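Local coordinates for triacylglycerol lipase (Yarrowia lipolytica, PDB 3O0D), which probably hydrolyses triacylglycerols as a secreted, glycosylated lipase of the alpha/beta-hydrolase fold, at residues 70-75 with 145-150; 93-98 with 283-288; 112-117 with 175-180; 127-132 with 164-169; 209-214 with 243-248. All blocks are in the same frame, centred on the assembly; numbering follows the deposited sequence.

In the fold
The five contacts spread over one alpha/beta-hydrolase domain built round a mixed sheet. Interaction 1 lays helix 127-150 on strand 68-75. Interaction 4 lies near the other end of the same helix, where it meets helix 163-177, and the centres are 20 Å apart. Interaction 3 uses the far end of helix 163-177 and shares a glycan with interaction 1; Ile148 touches His180 between them. Interaction 2 joins two short helices on the opposite side of the chain's centre from interactions 1 and 3. Along the chain it encloses interactions 3, 4 and 5. Interaction 5, at strand 247-250, follows interactions 1, 3 and 4. The contacts thus tie helices, sheet and glycan together.

Interaction 1. Residues 70-75 with 145-150; sequences GYLAVD and DSVIEQ. With NAG (2-acetamido-2-deoxy-beta-D-glucopyranose), chain H.
Helix 127-150 covers part of the central sheet of the alpha/beta-hydrolase fold, where its Val147 packs on Leu72 and Val74 of strand 68-75. The two strand residues are two positions apart, and both direct their side chains at the helix. Val147 receives them with one methyl each. Its CG1 lies 3.5 Å from CG2 of Val74, a close methyl contact. Its CG2 lies 3.9 Å from CD2 of Leu72. With CG1 anti to the backbone N (chi1 176°), Val147 spreads its two methyls between the strand residues. Its side chain runs alongside each of theirs in the opposite direction. The contact is buried and wholly apolar. Ile56 and Ile81 of the adjoining strands also touch Val147 and extend the layer.

Two residues earlier on the helix, the CB of Asp145 points away from the strand, and its carboxylate meets an N-acetylglucosamine attached to the protein. The carboxylate takes two bonds from the sugar, one on each oxygen, which should fix the rotation of the group. An alanine here would remove both acceptors, and the sugar would probably be freer to swing away from the helix. The acetamide N2 of the sugar donates to OD2 of Asp145 at 2.8 Å, with an angle of 154° at the hydrogen. The O3 hydroxyl of the sugar donates to OD1 of Asp145 at 2.5 Å.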
# COMPACT_ATOMS: atom_id res chain seq x y z
N GLY A 70 8.34 2.80 9.84
CA GLY A 70 6.87 2.41 10.03
C GLY A 70 6.73 1.85 11.41
O GLY A 70 7.49 2.10 12.35
N TYR A 71 5.57 1.17 11.61
CA TYR A 71 5.32 0.72 13.00
C TYR A 71 4.39 -0.52 12.96
O TYR A 71 3.78 -0.85 11.94
CB TYR A 71 4.63 1.79 13.89
CG TYR A 71 3.24 2.24 13.33
CD1 TYR A 71 2.03 1.61 13.79
CD2 TYR A 71 3.12 3.31 12.48
CE1 TYR A 71 0.79 2.03 13.30
CE2 TYR A 71 1.85 3.74 11.97
CZ TYR A 71 0.72 3.09 12.43
OH TYR A 71 -0.51 3.52 11.97
N LEU A 72 4.42 -1.21 14.08
CA LEU A 72 3.60 -2.37 14.29
C LEU A 72 2.73 -1.99 15.44
O LEU A 72 3.18 -1.58 16.53
CB LEU A 72 4.53 -3.56 14.65
CG LEU A 72 3.90 -4.91 14.97
CD1 LEU A 72 2.99 -5.47 13.89
CD2 LEU A 72 5.06 -5.90 15.35
N ALA A 73 1.37 -2.21 15.29
CA ALA A 73 0.50 -1.91 16.44
C ALA A 73 -0.60 -2.98 16.53
O ALA A 73 -0.80 -3.74 15.57
CB ALA A 73 -0.20 -0.54 16.19
N VAL A 74 -1.29 -3.02 17.69
CA VAL A 74 -2.39 -4.01 17.91
C VAL A 74 -3.64 -3.18 18.29
O VAL A 74 -3.59 -2.38 19.22
CB VAL A 74 -2.04 -4.94 19.05
CG1 VAL A 74 -3.25 -5.92 19.27
CG2 VAL A 74 -0.79 -5.77 18.65
N ASP A 75 -4.74 -3.44 17.59
CA ASP A 75 -6.01 -2.67 17.83
C ASP A 75 -6.92 -3.78 18.46
O ASP A 75 -7.39 -4.71 17.77
CB ASP A 75 -6.55 -2.23 16.53
CG ASP A 75 -7.82 -1.37 16.67
OD1 ASP A 75 -8.55 -1.61 17.66
OD2 ASP A 75 -8.07 -0.49 15.81
N ASP A 145 5.88 -11.73 13.74
CA ASP A 145 5.57 -13.15 14.10
C ASP A 145 5.28 -13.38 15.60
O ASP A 145 4.35 -14.12 15.94
CB ASP A 145 6.74 -14.07 13.63
CG ASP A 145 6.58 -14.49 12.19
OD1 ASP A 145 5.44 -14.62 11.68
OD2 ASP A 145 7.62 -14.73 11.52
N SER A 146 6.00 -12.74 16.52
CA SER A 146 5.74 -12.94 17.94
C SER A 146 4.40 -12.34 18.32
O SER A 146 3.66 -12.91 19.12
CB SER A 146 6.84 -12.40 18.86
OG SER A 146 6.82 -11.01 18.96
N VAL A 147 4.08 -11.19 17.71
CA VAL A 147 2.78 -10.56 17.99
C VAL A 147 1.63 -11.41 17.40
O VAL A 147 0.55 -11.55 18.03
CB VAL A 147 2.75 -9.04 17.45
CG1 VAL A 147 1.31 -8.41 17.67
CG2 VAL A 147 3.75 -8.15 18.30
N ILE A 148 1.81 -12.00 16.25
CA ILE A 148 0.78 -12.93 15.64
C ILE A 148 0.53 -14.07 16.64
O ILE A 148 -0.61 -14.48 16.86
CB ILE A 148 1.22 -13.41 14.22
CG1 ILE A 148 1.20 -12.25 13.19
CG2 ILE A 148 0.40 -14.61 13.65
CD1 ILE A 148 2.01 -12.50 11.93
N GLU A 149 1.60 -14.61 17.21
CA GLU A 149 1.42 -15.74 18.18
C GLU A 149 0.72 -15.28 19.44
O GLU A 149 -0.03 -16.03 20.08
CB GLU A 149 2.79 -16.44 18.48
CG GLU A 149 3.37 -17.07 17.24
CD GLU A 149 2.51 -18.17 16.63
OE1 GLU A 149 2.15 -19.13 17.38
OE2 GLU A 149 2.18 -18.08 15.42
N GLN A 150 0.94 -14.06 19.86
CA GLN A 150 0.31 -13.53 21.00
C GLN A 150 -1.20 -13.28 20.82
O GLN A 150 -1.96 -13.39 21.75
CB GLN A 150 1.02 -12.24 21.38
CG GLN A 150 0.46 -11.62 22.59
CD GLN A 150 1.38 -10.53 23.14
OE1 GLN A 150 2.36 -10.11 22.49
NE2 GLN A 150 1.02 -10.03 24.32
C1 NAG H . 7.85 -16.39 7.31
C2 NAG H . 6.67 -15.73 8.06
C3 NAG H . 6.15 -16.73 9.08
C4 NAG H . 5.79 -18.06 8.42
C5 NAG H . 7.05 -18.56 7.76
C6 NAG H . 7.01 -19.98 7.17
C7 NAG H . 6.79 -13.29 8.32
C8 NAG H . 7.20 -12.13 9.19
N2 NAG H . 7.05 -14.51 8.78
O3 NAG H . 5.00 -16.14 9.73
O4 NAG H . 5.44 -19.00 9.43
O5 NAG H . 7.41 -17.59 6.75
O6 NAG H . 5.84 -20.10 6.45
O7 NAG H . 6.26 -13.11 7.24

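Interaction 2. Residues 93-98 with 283-288; sequences DVITDI and VNVIGN
Ile95 and Ile286 meet tip to tip, and this is the tight part of the contact. The CD1 methyl of Ile95 is 3.6 Å from CD1 of Ile286, and the two side chains cross obliquely. Ile95 reaches across because its chain is extended about the second torsion (chi2 159°). Ile286 instead is bent there (chi2 -58°), and this brings its terminal methyl back to the partner. The other branch of Ile95 packs more loosely. Its CG2 is 4.5 Å from CG1 of Val285.

Helix 91-100 follows the strand 80-87 and lies where class 3 lipases carry their lid, so it is probably the lid helix here. Helix 285-290 holds His289, the likely histidine of a Ser-His-Asp triad. The side chain of Ile95 touches that probable triad, and Val232 covers it further.

Burial differs across the contact. Ile95 is buried, while Val285 and Ile286 are partly open to solvent. The outer side is the start of helix 285-290, where exposed Asn284 forms an inverse gamma turn just before the first helical residue. Further in, Asn288 ND2 bonds to Gly229 O. Leu91 and Glu92 lie against Ile286 on the helix 91-100 side.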
# COMPACT_ATOMS: atom_id res chain seq x y z
N ASP A 93 12.69 12.69 -3.32
CA ASP A 93 13.86 11.83 -3.67
C ASP A 93 13.46 10.43 -4.13
O ASP A 93 13.98 9.89 -5.15
CB ASP A 93 14.88 11.69 -2.55
CG ASP A 93 15.54 13.05 -2.13
OD1 ASP A 93 15.36 14.14 -2.78
OD2 ASP A 93 16.22 13.01 -1.09
N VAL A 94 12.56 9.78 -3.38
CA VAL A 94 12.14 8.47 -3.77
C VAL A 94 11.41 8.49 -5.13
O VAL A 94 11.68 7.63 -5.99
CB VAL A 94 11.28 7.89 -2.63
CG1 VAL A 94 10.77 6.53 -3.09
CG2 VAL A 94 12.16 7.77 -1.39
N ILE A 95 10.45 9.44 -5.37
CA ILE A 95 9.69 9.36 -6.60
C ILE A 95 10.62 9.65 -7.80
O ILE A 95 10.42 9.11 -8.88
CB ILE A 95 8.52 10.38 -6.55
CG1 ILE A 95 7.56 9.88 -5.48
CG2 ILE A 95 7.86 10.65 -7.94
CD1 ILE A 95 6.63 10.99 -4.92
N THR A 96 11.60 10.54 -7.57
CA THR A 96 12.54 10.83 -8.67
C THR A 96 13.26 9.55 -9.04
O THR A 96 13.37 9.24 -10.23
CB THR A 96 13.55 11.97 -8.33
OG1 THR A 96 12.84 13.20 -8.01
CG2 THR A 96 14.41 12.22 -9.56
N ASP A 97 13.74 8.78 -8.06
CA ASP A 97 14.36 7.52 -8.40
C ASP A 97 13.47 6.56 -9.13
O ASP A 97 13.87 5.89 -10.09
CB ASP A 97 14.86 6.88 -7.13
CG ASP A 97 16.01 6.07 -7.36
OD1 ASP A 97 15.83 5.02 -8.04
OD2 ASP A 97 17.09 6.51 -6.87
N ILE A 98 12.22 6.41 -8.69
CA ILE A 98 11.36 5.46 -9.33
C ILE A 98 11.01 5.83 -10.77
O ILE A 98 10.85 4.94 -11.64
CB ILE A 98 10.04 5.38 -8.50
CG1 ILE A 98 10.33 4.87 -7.11
CG2 ILE A 98 8.95 4.66 -9.24
CD1 ILE A 98 9.03 5.10 -6.14
N VAL A 283 0.21 17.80 -13.17
CA VAL A 283 1.22 18.84 -12.96
C VAL A 283 1.80 18.89 -11.59
O VAL A 283 3.07 18.80 -11.43
CB VAL A 283 0.69 20.22 -13.34
CG1 VAL A 283 1.60 21.36 -12.73
CG2 VAL A 283 0.63 20.21 -14.84
N ASN A 284 0.95 18.96 -10.56
CA ASN A 284 1.46 19.14 -9.20
C ASN A 284 1.76 17.86 -8.41
O ASN A 284 0.92 17.34 -7.56
CB ASN A 284 0.37 19.82 -8.43
CG ASN A 284 0.86 20.39 -7.20
OD1 ASN A 284 1.98 20.91 -7.15
ND2 ASN A 284 0.03 20.39 -6.18
N VAL A 285 2.93 17.32 -8.68
CA VAL A 285 3.14 15.88 -8.46
C VAL A 285 3.09 15.56 -6.95
O VAL A 285 2.31 14.70 -6.57
CB VAL A 285 4.54 15.49 -9.08
CG1 VAL A 285 5.05 14.06 -8.59
CG2 VAL A 285 4.50 15.53 -10.61
N ILE A 286 3.88 16.20 -6.10
CA ILE A 286 3.90 15.89 -4.67
C ILE A 286 2.52 16.21 -4.07
O ILE A 286 1.94 15.34 -3.39
CB ILE A 286 5.03 16.56 -3.85
CG1 ILE A 286 6.39 16.07 -4.29
CG2 ILE A 286 4.90 16.30 -2.33
CD1 ILE A 286 6.63 14.55 -4.19
N GLY A 287 1.95 17.40 -4.34
CA GLY A 287 0.73 17.73 -3.66
C GLY A 287 -0.36 16.72 -3.96
O GLY A 287 -1.15 16.34 -3.03
N ASN A 288 -0.48 16.27 -5.22
CA ASN A 288 -1.58 15.39 -5.62
C ASN A 288 -1.34 14.00 -5.03
O ASN A 288 -2.26 13.27 -4.76
CB ASN A 288 -1.64 15.19 -7.13
CG ASN A 288 -2.06 16.50 -7.87
OD1 ASN A 288 -2.66 17.37 -7.26
ND2 ASN A 288 -1.79 16.58 -9.16

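Interaction 3. Residues 112-117 with 175-180; sequences ANISST and LKVNGH. With NAG (2-acetamido-2-deoxy-beta-D-glucopyranose), chain H; NAG (2-acetamido-2-deoxy-beta-D-glucopyranose), chain I.
Ile114 and Val177 are the residues of nearest backbone approach, 7.9 Å between their CA atoms. The loop 112-117 has no regular structure, and Asn113 has a left-handed backbone conformation (phi 67°). The other segment is the end of helix 163-177, closed by a Schellman motif. In it His180 N bonds to Leu175 O at 2.8 Å, and Gly179 has the positive phi of the C-prime position.

The apolar part is slight: CD1 of Ile114 lies 4.3 Å from CG2 of Val177. The rest is polar and carries a glycan. ND2 of Asn113 is joined to C1 of an N-acetylglucosamine by a covalent bond of 1.5 Å. Asn178 points its side chain at Asn113 and at this sugar, and its CB is 3.6 Å from the ring oxygen O5. An alanine in place of Asn178 would take away the amide, and a gap would probably open between the Asn113 carbonyl and the sugar ring.

His180 meets the sugar with its ring edge, NE2 donating to O3 at 2.9 Å, with an angle of 159° at the hydrogen. The sugar is thus held by His180 as well as by its linkage, which probably restricts its orientation.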
# COMPACT_ATOMS: atom_id res chain seq x y z
N ALA A 112 13.24 -12.04 1.14
CA ALA A 112 13.20 -12.74 2.44
C ALA A 112 11.87 -13.51 2.63
O ALA A 112 10.76 -13.02 2.31
CB ALA A 112 13.37 -11.78 3.58
N ASN A 113 12.00 -14.73 3.20
CA ASN A 113 10.83 -15.56 3.50
C ASN A 113 10.02 -16.10 2.34
O ASN A 113 8.98 -16.76 2.55
CB ASN A 113 9.88 -14.83 4.53
CG ASN A 113 9.45 -15.74 5.64
OD1 ASN A 113 10.20 -16.68 5.99
ND2 ASN A 113 8.23 -15.51 6.21
N ILE A 114 10.45 -15.84 1.11
CA ILE A 114 9.80 -16.40 -0.03
C ILE A 114 10.53 -17.64 -0.54
O ILE A 114 11.62 -17.54 -1.07
CB ILE A 114 9.70 -15.41 -1.17
CG1 ILE A 114 9.18 -14.05 -0.66
CG2 ILE A 114 8.90 -15.96 -2.28
CD1 ILE A 114 7.76 -14.08 0.00
N SER A 115 9.89 -18.79 -0.43
CA SER A 115 10.54 -20.05 -0.87
C SER A 115 10.63 -20.12 -2.39
O SER A 115 9.81 -19.56 -3.12
CB SER A 115 9.75 -21.24 -0.30
OG SER A 115 8.61 -21.51 -1.10
N SER A 116 11.65 -20.83 -2.89
CA SER A 116 11.78 -21.10 -4.31
C SER A 116 10.48 -21.58 -5.01
O SER A 116 10.33 -21.37 -6.21
CB SER A 116 12.95 -22.11 -4.58
N THR A 117 9.54 -22.20 -4.30
CA THR A 117 8.32 -22.68 -4.97
C THR A 117 7.01 -21.82 -4.80
O THR A 117 5.96 -22.12 -5.41
CB THR A 117 8.06 -24.15 -4.61
OG1 THR A 117 7.94 -24.28 -3.18
CG2 THR A 117 9.23 -25.02 -5.10
N LEU A 175 3.09 -12.65 3.55
CA LEU A 175 2.24 -13.23 4.61
C LEU A 175 1.25 -14.25 3.99
O LEU A 175 0.99 -15.31 4.59
CB LEU A 175 1.45 -12.11 5.30
CG LEU A 175 2.32 -11.31 6.25
CD1 LEU A 175 1.51 -10.02 6.78
CD2 LEU A 175 2.85 -12.09 7.47
N LYS A 176 0.68 -13.93 2.84
CA LYS A 176 -0.31 -14.73 2.18
C LYS A 176 0.28 -16.07 1.64
O LYS A 176 -0.25 -17.14 1.91
CB LYS A 176 -0.92 -13.91 1.07
CG LYS A 176 -1.74 -14.69 0.08
CD LYS A 176 -3.11 -14.93 0.57
CE LYS A 176 -4.10 -14.17 -0.30
NZ LYS A 176 -5.48 -14.52 0.11
N VAL A 177 1.40 -16.04 0.96
CA VAL A 177 2.01 -17.30 0.59
C VAL A 177 2.56 -18.09 1.79
O VAL A 177 2.77 -19.27 1.67
CB VAL A 177 3.12 -17.19 -0.53
CG1 VAL A 177 2.62 -16.58 -1.74
CG2 VAL A 177 4.28 -16.58 -0.03
N ASN A 178 2.81 -17.44 2.90
CA ASN A 178 3.32 -18.12 4.09
C ASN A 178 2.25 -18.52 5.11
O ASN A 178 2.55 -18.69 6.30
CB ASN A 178 4.45 -17.38 4.77
CG ASN A 178 5.73 -17.42 3.91
OD1 ASN A 178 6.25 -16.39 3.42
ND2 ASN A 178 6.22 -18.64 3.68
N GLY A 179 1.01 -18.60 4.61
CA GLY A 179 -0.08 -19.24 5.37
C GLY A 179 -0.97 -18.32 6.17
O GLY A 179 -1.76 -18.78 7.03
N HIS A 180 -0.76 -17.02 6.02
CA HIS A 180 -1.62 -16.09 6.75
C HIS A 180 -2.66 -15.55 5.75
O HIS A 180 -2.65 -15.85 4.54
CB HIS A 180 -0.77 -14.94 7.35
CG HIS A 180 0.32 -15.41 8.26
ND1 HIS A 180 0.11 -15.65 9.59
CD2 HIS A 180 1.63 -15.71 8.02
CE1 HIS A 180 1.25 -16.01 10.17
NE2 HIS A 180 2.19 -16.07 9.24
C1 NAG H . 7.85 -16.39 7.31
C2 NAG H . 6.67 -15.73 8.06
C3 NAG H . 6.15 -16.73 9.08
C4 NAG H . 5.79 -18.06 8.42
C5 NAG H . 7.05 -18.56 7.76
C6 NAG H . 7.01 -19.98 7.17
C7 NAG H . 6.79 -13.29 8.32
C8 NAG H . 7.20 -12.13 9.19
N2 NAG H . 7.05 -14.51 8.78
O3 NAG H . 5.00 -16.14 9.73
O4 NAG H . 5.44 -19.00 9.43
O5 NAG H . 7.41 -17.59 6.75
O6 NAG H . 5.84 -20.10 6.45
O7 NAG H . 6.26 -13.11 7.24
C1 NAG I . 16.47 -10.35 1.67
C2 NAG I . 17.59 -10.59 0.66
C3 NAG I . 18.15 -11.98 0.94
C4 NAG I . 18.50 -12.25 2.41
C5 NAG I . 17.33 -11.88 3.32
C6 NAG I . 17.64 -11.79 4.80
C7 NAG I . 17.39 -9.46 -1.47
C8 NAG I . 16.94 -9.45 -2.88
N2 NAG I . 17.14 -10.54 -0.70
O3 NAG I . 19.28 -12.26 0.09
O4 NAG I . 18.74 -13.65 2.48
O5 NAG I . 16.87 -10.57 3.00
O6 NAG I . 16.41 -11.99 5.47
O7 NAG I . 17.99 -8.49 -1.04

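Interaction 4. Residues 127-132 with 164-169; sequences NGFIQS and GGAAAL
Ala168 N bonds to Gly164 O at 2.8 Å in helix 163-177, in the turn that presents Ala166 and Ala167 to Phe129 and Ser132 of helix 127-150. The hydroxyl OG of Ser132 bonds to Phe66 O. It also lies near Gly128 O, but the residue has two conformers, so this second grip is doubtful. What crosses to helix 163-177 is the CB of Ser132, which faces Ala167 CB at 4.2 Å. The small residues let the helices come close here: the CA atoms of Ser132 and Ala167 are 5.4 Å apart.

Nearly one turn back, Phe129 supplies the aromatic part of the contact. Its ring receives the methyl of Ala166 over one face, a CH-pi contact. The methyl carbon lies 4.2 Å from the ring centroid, 25° off the normal, displaced toward the rim. CD1 of Phe129 is the nearest ring atom, at 3.8 Å from Ala166 CB. With CG anti to the carbonyl carbon (chi1 -65°), the ring lies with one face to Ala166.

Phe129 also stacks on His126 and touches Leu163 and Leu170. All four touching residues are buried. Gly164 belongs to a probable nucleophile elbow, with Ser162 between strand 155-161 and helix 163-177. Helix 127-150 thus packs over the start of the helix after the elbow, and helix 91-100 closes on Phe129 through Ile98.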
# COMPACT_ATOMS: atom_id res chain seq x y z
N ASN A 127 13.78 -4.09 -8.54
CA ASN A 127 14.75 -4.45 -7.52
C ASN A 127 14.77 -3.50 -6.33
O ASN A 127 15.13 -3.85 -5.20
CB ASN A 127 16.15 -4.46 -8.19
CG ASN A 127 17.24 -4.89 -7.23
N GLY A 128 14.40 -2.26 -6.56
CA GLY A 128 14.26 -1.33 -5.49
C GLY A 128 13.11 -1.72 -4.52
O GLY A 128 13.26 -1.57 -3.35
N PHE A 129 11.97 -2.11 -5.10
CA PHE A 129 10.75 -2.44 -4.26
C PHE A 129 11.02 -3.71 -3.50
O PHE A 129 10.58 -3.85 -2.36
CB PHE A 129 9.51 -2.60 -5.14
CG PHE A 129 9.12 -1.30 -5.84
CD1 PHE A 129 9.35 -0.08 -5.21
CD2 PHE A 129 8.57 -1.31 -7.10
CE1 PHE A 129 9.07 1.08 -5.85
CE2 PHE A 129 8.27 -0.08 -7.75
CZ PHE A 129 8.53 1.08 -7.09
N ILE A 130 11.81 -4.63 -4.10
CA ILE A 130 12.23 -5.80 -3.30
C ILE A 130 13.05 -5.39 -2.15
O ILE A 130 12.93 -5.96 -1.05
CB ILE A 130 13.02 -6.87 -4.14
CG1 ILE A 130 12.12 -7.32 -5.27
CG2 ILE A 130 13.57 -8.03 -3.19
CD1 ILE A 130 12.60 -8.58 -5.99
N GLN A 131 13.95 -4.41 -2.33
CA GLN A 131 14.66 -3.91 -1.20
C GLN A 131 13.76 -3.29 -0.08
O GLN A 131 14.05 -3.40 1.12
CB GLN A 131 15.71 -2.87 -1.63
CG GLN A 131 16.47 -2.19 -0.48
CD GLN A 131 17.21 -3.16 0.44
OE1 GLN A 131 17.54 -4.28 0.04
NE2 GLN A 131 17.45 -2.73 1.67
N SER A 132 12.74 -2.56 -0.48
CA SER A 132 11.83 -1.95 0.48
C SER A 132 11.13 -3.06 1.31
O SER A 132 11.01 -2.94 2.52
CB SER A 132 10.79 -1.14 -0.27
OG SER A 132 11.44 -0.27 -1.20
N GLY A 164 5.94 3.02 0.86
CA GLY A 164 5.24 2.18 1.89
C GLY A 164 4.17 1.30 1.28
O GLY A 164 3.96 0.18 1.74
N GLY A 165 3.45 1.75 0.24
CA GLY A 165 2.41 0.98 -0.35
C GLY A 165 3.03 -0.18 -1.15
O GLY A 165 2.51 -1.26 -1.26
N ALA A 166 4.13 0.11 -1.86
CA ALA A 166 4.82 -1.00 -2.54
C ALA A 166 5.31 -2.03 -1.56
O ALA A 166 5.13 -3.24 -1.86
CB ALA A 166 6.04 -0.37 -3.39
N ALA A 167 5.96 -1.62 -0.47
CA ALA A 167 6.48 -2.53 0.58
C ALA A 167 5.24 -3.30 1.15
O ALA A 167 5.32 -4.53 1.37
CB ALA A 167 7.17 -1.78 1.69
N ALA A 168 4.12 -2.63 1.32
CA ALA A 168 2.94 -3.31 1.89
C ALA A 168 2.35 -4.42 1.01
O ALA A 168 1.98 -5.46 1.47
CB ALA A 168 1.85 -2.28 2.30
N LEU A 169 2.26 -4.14 -0.25
CA LEU A 169 1.81 -5.11 -1.25
C LEU A 169 2.70 -6.38 -1.21
O LEU A 169 2.19 -7.52 -1.04
CB LEU A 169 1.72 -4.51 -2.63
CG LEU A 169 1.41 -5.52 -3.70
CD1 LEU A 169 0.02 -6.18 -3.37
CD2 LEU A 169 1.42 -5.05 -5.18

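Interaction 5. Residues 209-214 with 243-248; sequences ENPDVS and HCSGEV. With K (potassium ion), chain N.
The first torsion of Val213 (chi1 -66°) brings its methyls to Ser245 and Gly246; that of Ser245 (chi1 -60°) sets its hydroxyl beside Pro211. In Val213 CG1 stands anti to the carbonyl carbon, and CG2 takes the crowded position between N and C. CG1 then lies 4.1 Å from Ser245 CB, and CG2 lies 3.9 Å from the backbone N of Gly246. Ser245 OG is 3.6 Å from Pro211 CG. These contacts are buried. Gly246 has a positive phi of 117°, where a side chain would press on the preceding carbonyl.

The segment 243-248 leads into strand 247-250 of the central sheet, between strands 222-227 and 262-265. The loop 209-214 follows helix 195-206 and packs against residues 245 and 246, just before the strand. A water joins the two segments: it donates to Val213 O at 2.8 Å and to Glu247 O.

Asp212 forms an Asx turn. Its OD1 accepts Ser214 N, and also Ser214 OG at 2.7 Å on the syn lone pair. Gln266 NE2 is a third donor to OD1. At the far end of the other segment, His243 holds a potassium ion in its ring plane, ND1 to metal 3.1 Å; Gln189 and a water also bind it.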
# COMPACT_ATOMS: atom_id res chain seq x y z
N GLU A 209 -7.52 -14.72 -13.15
CA GLU A 209 -7.11 -13.56 -13.92
C GLU A 209 -8.32 -12.76 -14.30
O GLU A 209 -9.45 -13.24 -14.24
CB GLU A 209 -6.26 -13.88 -15.16
CG GLU A 209 -4.96 -14.58 -14.81
CD GLU A 209 -3.95 -14.64 -15.99
OE1 GLU A 209 -4.20 -14.08 -17.07
OE2 GLU A 209 -2.88 -15.24 -15.80
N ASN A 210 -8.07 -11.49 -14.58
CA ASN A 210 -9.09 -10.55 -14.95
C ASN A 210 -10.32 -10.64 -13.99
O ASN A 210 -11.48 -10.82 -14.48
CB ASN A 210 -9.44 -10.60 -16.44
CG ASN A 210 -10.28 -9.39 -16.88
OD1 ASN A 210 -10.19 -8.28 -16.27
ND2 ASN A 210 -11.13 -9.58 -17.92
N PRO A 211 -10.07 -10.50 -12.68
CA PRO A 211 -11.10 -10.64 -11.62
C PRO A 211 -12.10 -9.49 -11.61
O PRO A 211 -11.79 -8.36 -12.01
CB PRO A 211 -10.32 -10.63 -10.34
CG PRO A 211 -9.06 -9.76 -10.68
CD PRO A 211 -8.73 -10.24 -12.10
N ASP A 212 -13.30 -9.80 -11.17
CA ASP A 212 -14.34 -8.79 -10.96
C ASP A 212 -13.98 -8.15 -9.59
O ASP A 212 -14.09 -8.77 -8.50
CB ASP A 212 -15.73 -9.45 -11.01
CG ASP A 212 -16.85 -8.50 -10.60
OD1 ASP A 212 -16.62 -7.26 -10.33
OD2 ASP A 212 -17.96 -9.05 -10.45
N VAL A 213 -13.57 -6.89 -9.64
CA VAL A 213 -13.13 -6.17 -8.42
C VAL A 213 -14.00 -4.92 -8.25
O VAL A 213 -13.54 -3.91 -7.69
CB VAL A 213 -11.59 -5.80 -8.45
CG1 VAL A 213 -10.74 -7.14 -8.40
CG2 VAL A 213 -11.21 -4.99 -9.68
N SER A 214 -15.26 -5.02 -8.62
CA SER A 214 -16.20 -3.90 -8.57
C SER A 214 -16.79 -3.69 -7.17
O SER A 214 -17.37 -2.67 -6.92
CB SER A 214 -17.33 -4.10 -9.56
OG SER A 214 -18.07 -5.23 -9.20
N HIS A 243 0.17 -3.03 -13.28
CA HIS A 243 -0.41 -3.27 -12.01
C HIS A 243 -1.22 -4.58 -11.96
O HIS A 243 -1.73 -5.07 -12.99
CB HIS A 243 -1.44 -2.15 -11.72
CG HIS A 243 -0.87 -0.90 -11.02
ND1 HIS A 243 -0.20 -0.91 -9.83
CD2 HIS A 243 -0.97 0.40 -11.39
CE1 HIS A 243 0.08 0.35 -9.47
NE2 HIS A 243 -0.38 1.17 -10.41
N CYS A 244 -1.34 -5.08 -10.75
CA CYS A 244 -2.41 -6.03 -10.45
C CYS A 244 -3.75 -5.31 -10.41
O CYS A 244 -3.83 -4.05 -10.46
CB CYS A 244 -2.09 -6.69 -9.10
SG CYS A 244 -2.22 -5.59 -7.64
N SER A 245 -4.81 -6.10 -10.37
CA SER A 245 -6.18 -5.49 -10.24
C SER A 245 -6.41 -4.96 -8.82
O SER A 245 -5.69 -5.27 -7.88
CB SER A 245 -7.26 -6.54 -10.51
OG SER A 245 -7.03 -6.99 -11.84
N GLY A 246 -7.54 -4.25 -8.68
CA GLY A 246 -7.91 -3.88 -7.33
C GLY A 246 -7.94 -2.36 -7.03
O GLY A 246 -8.00 -1.98 -5.87
N GLU A 247 -7.93 -1.56 -8.09
CA GLU A 247 -7.86 -0.09 -7.94
C GLU A 247 -9.18 0.50 -7.33
O GLU A 247 -10.28 0.09 -7.76
CB GLU A 247 -7.65 0.54 -9.32
CG GLU A 247 -7.53 2.11 -9.24
CD GLU A 247 -7.09 2.75 -10.53
OE1 GLU A 247 -7.18 2.09 -11.63
OE2 GLU A 247 -6.65 3.94 -10.50
N VAL A 248 -9.00 1.38 -6.32
CA VAL A 248 -10.08 2.21 -5.74
C VAL A 248 -9.64 3.69 -5.97
O VAL A 248 -8.59 4.06 -5.52
CB VAL A 248 -10.09 1.99 -4.27
CG1 VAL A 248 -11.22 2.90 -3.62
CG2 VAL A 248 -10.39 0.43 -4.00
K K N . 0.86 -3.54 -8.61
O HOH W 1 -11.17 -2.42 -7.17
O HOH W 2 2.81 -5.00 -10.53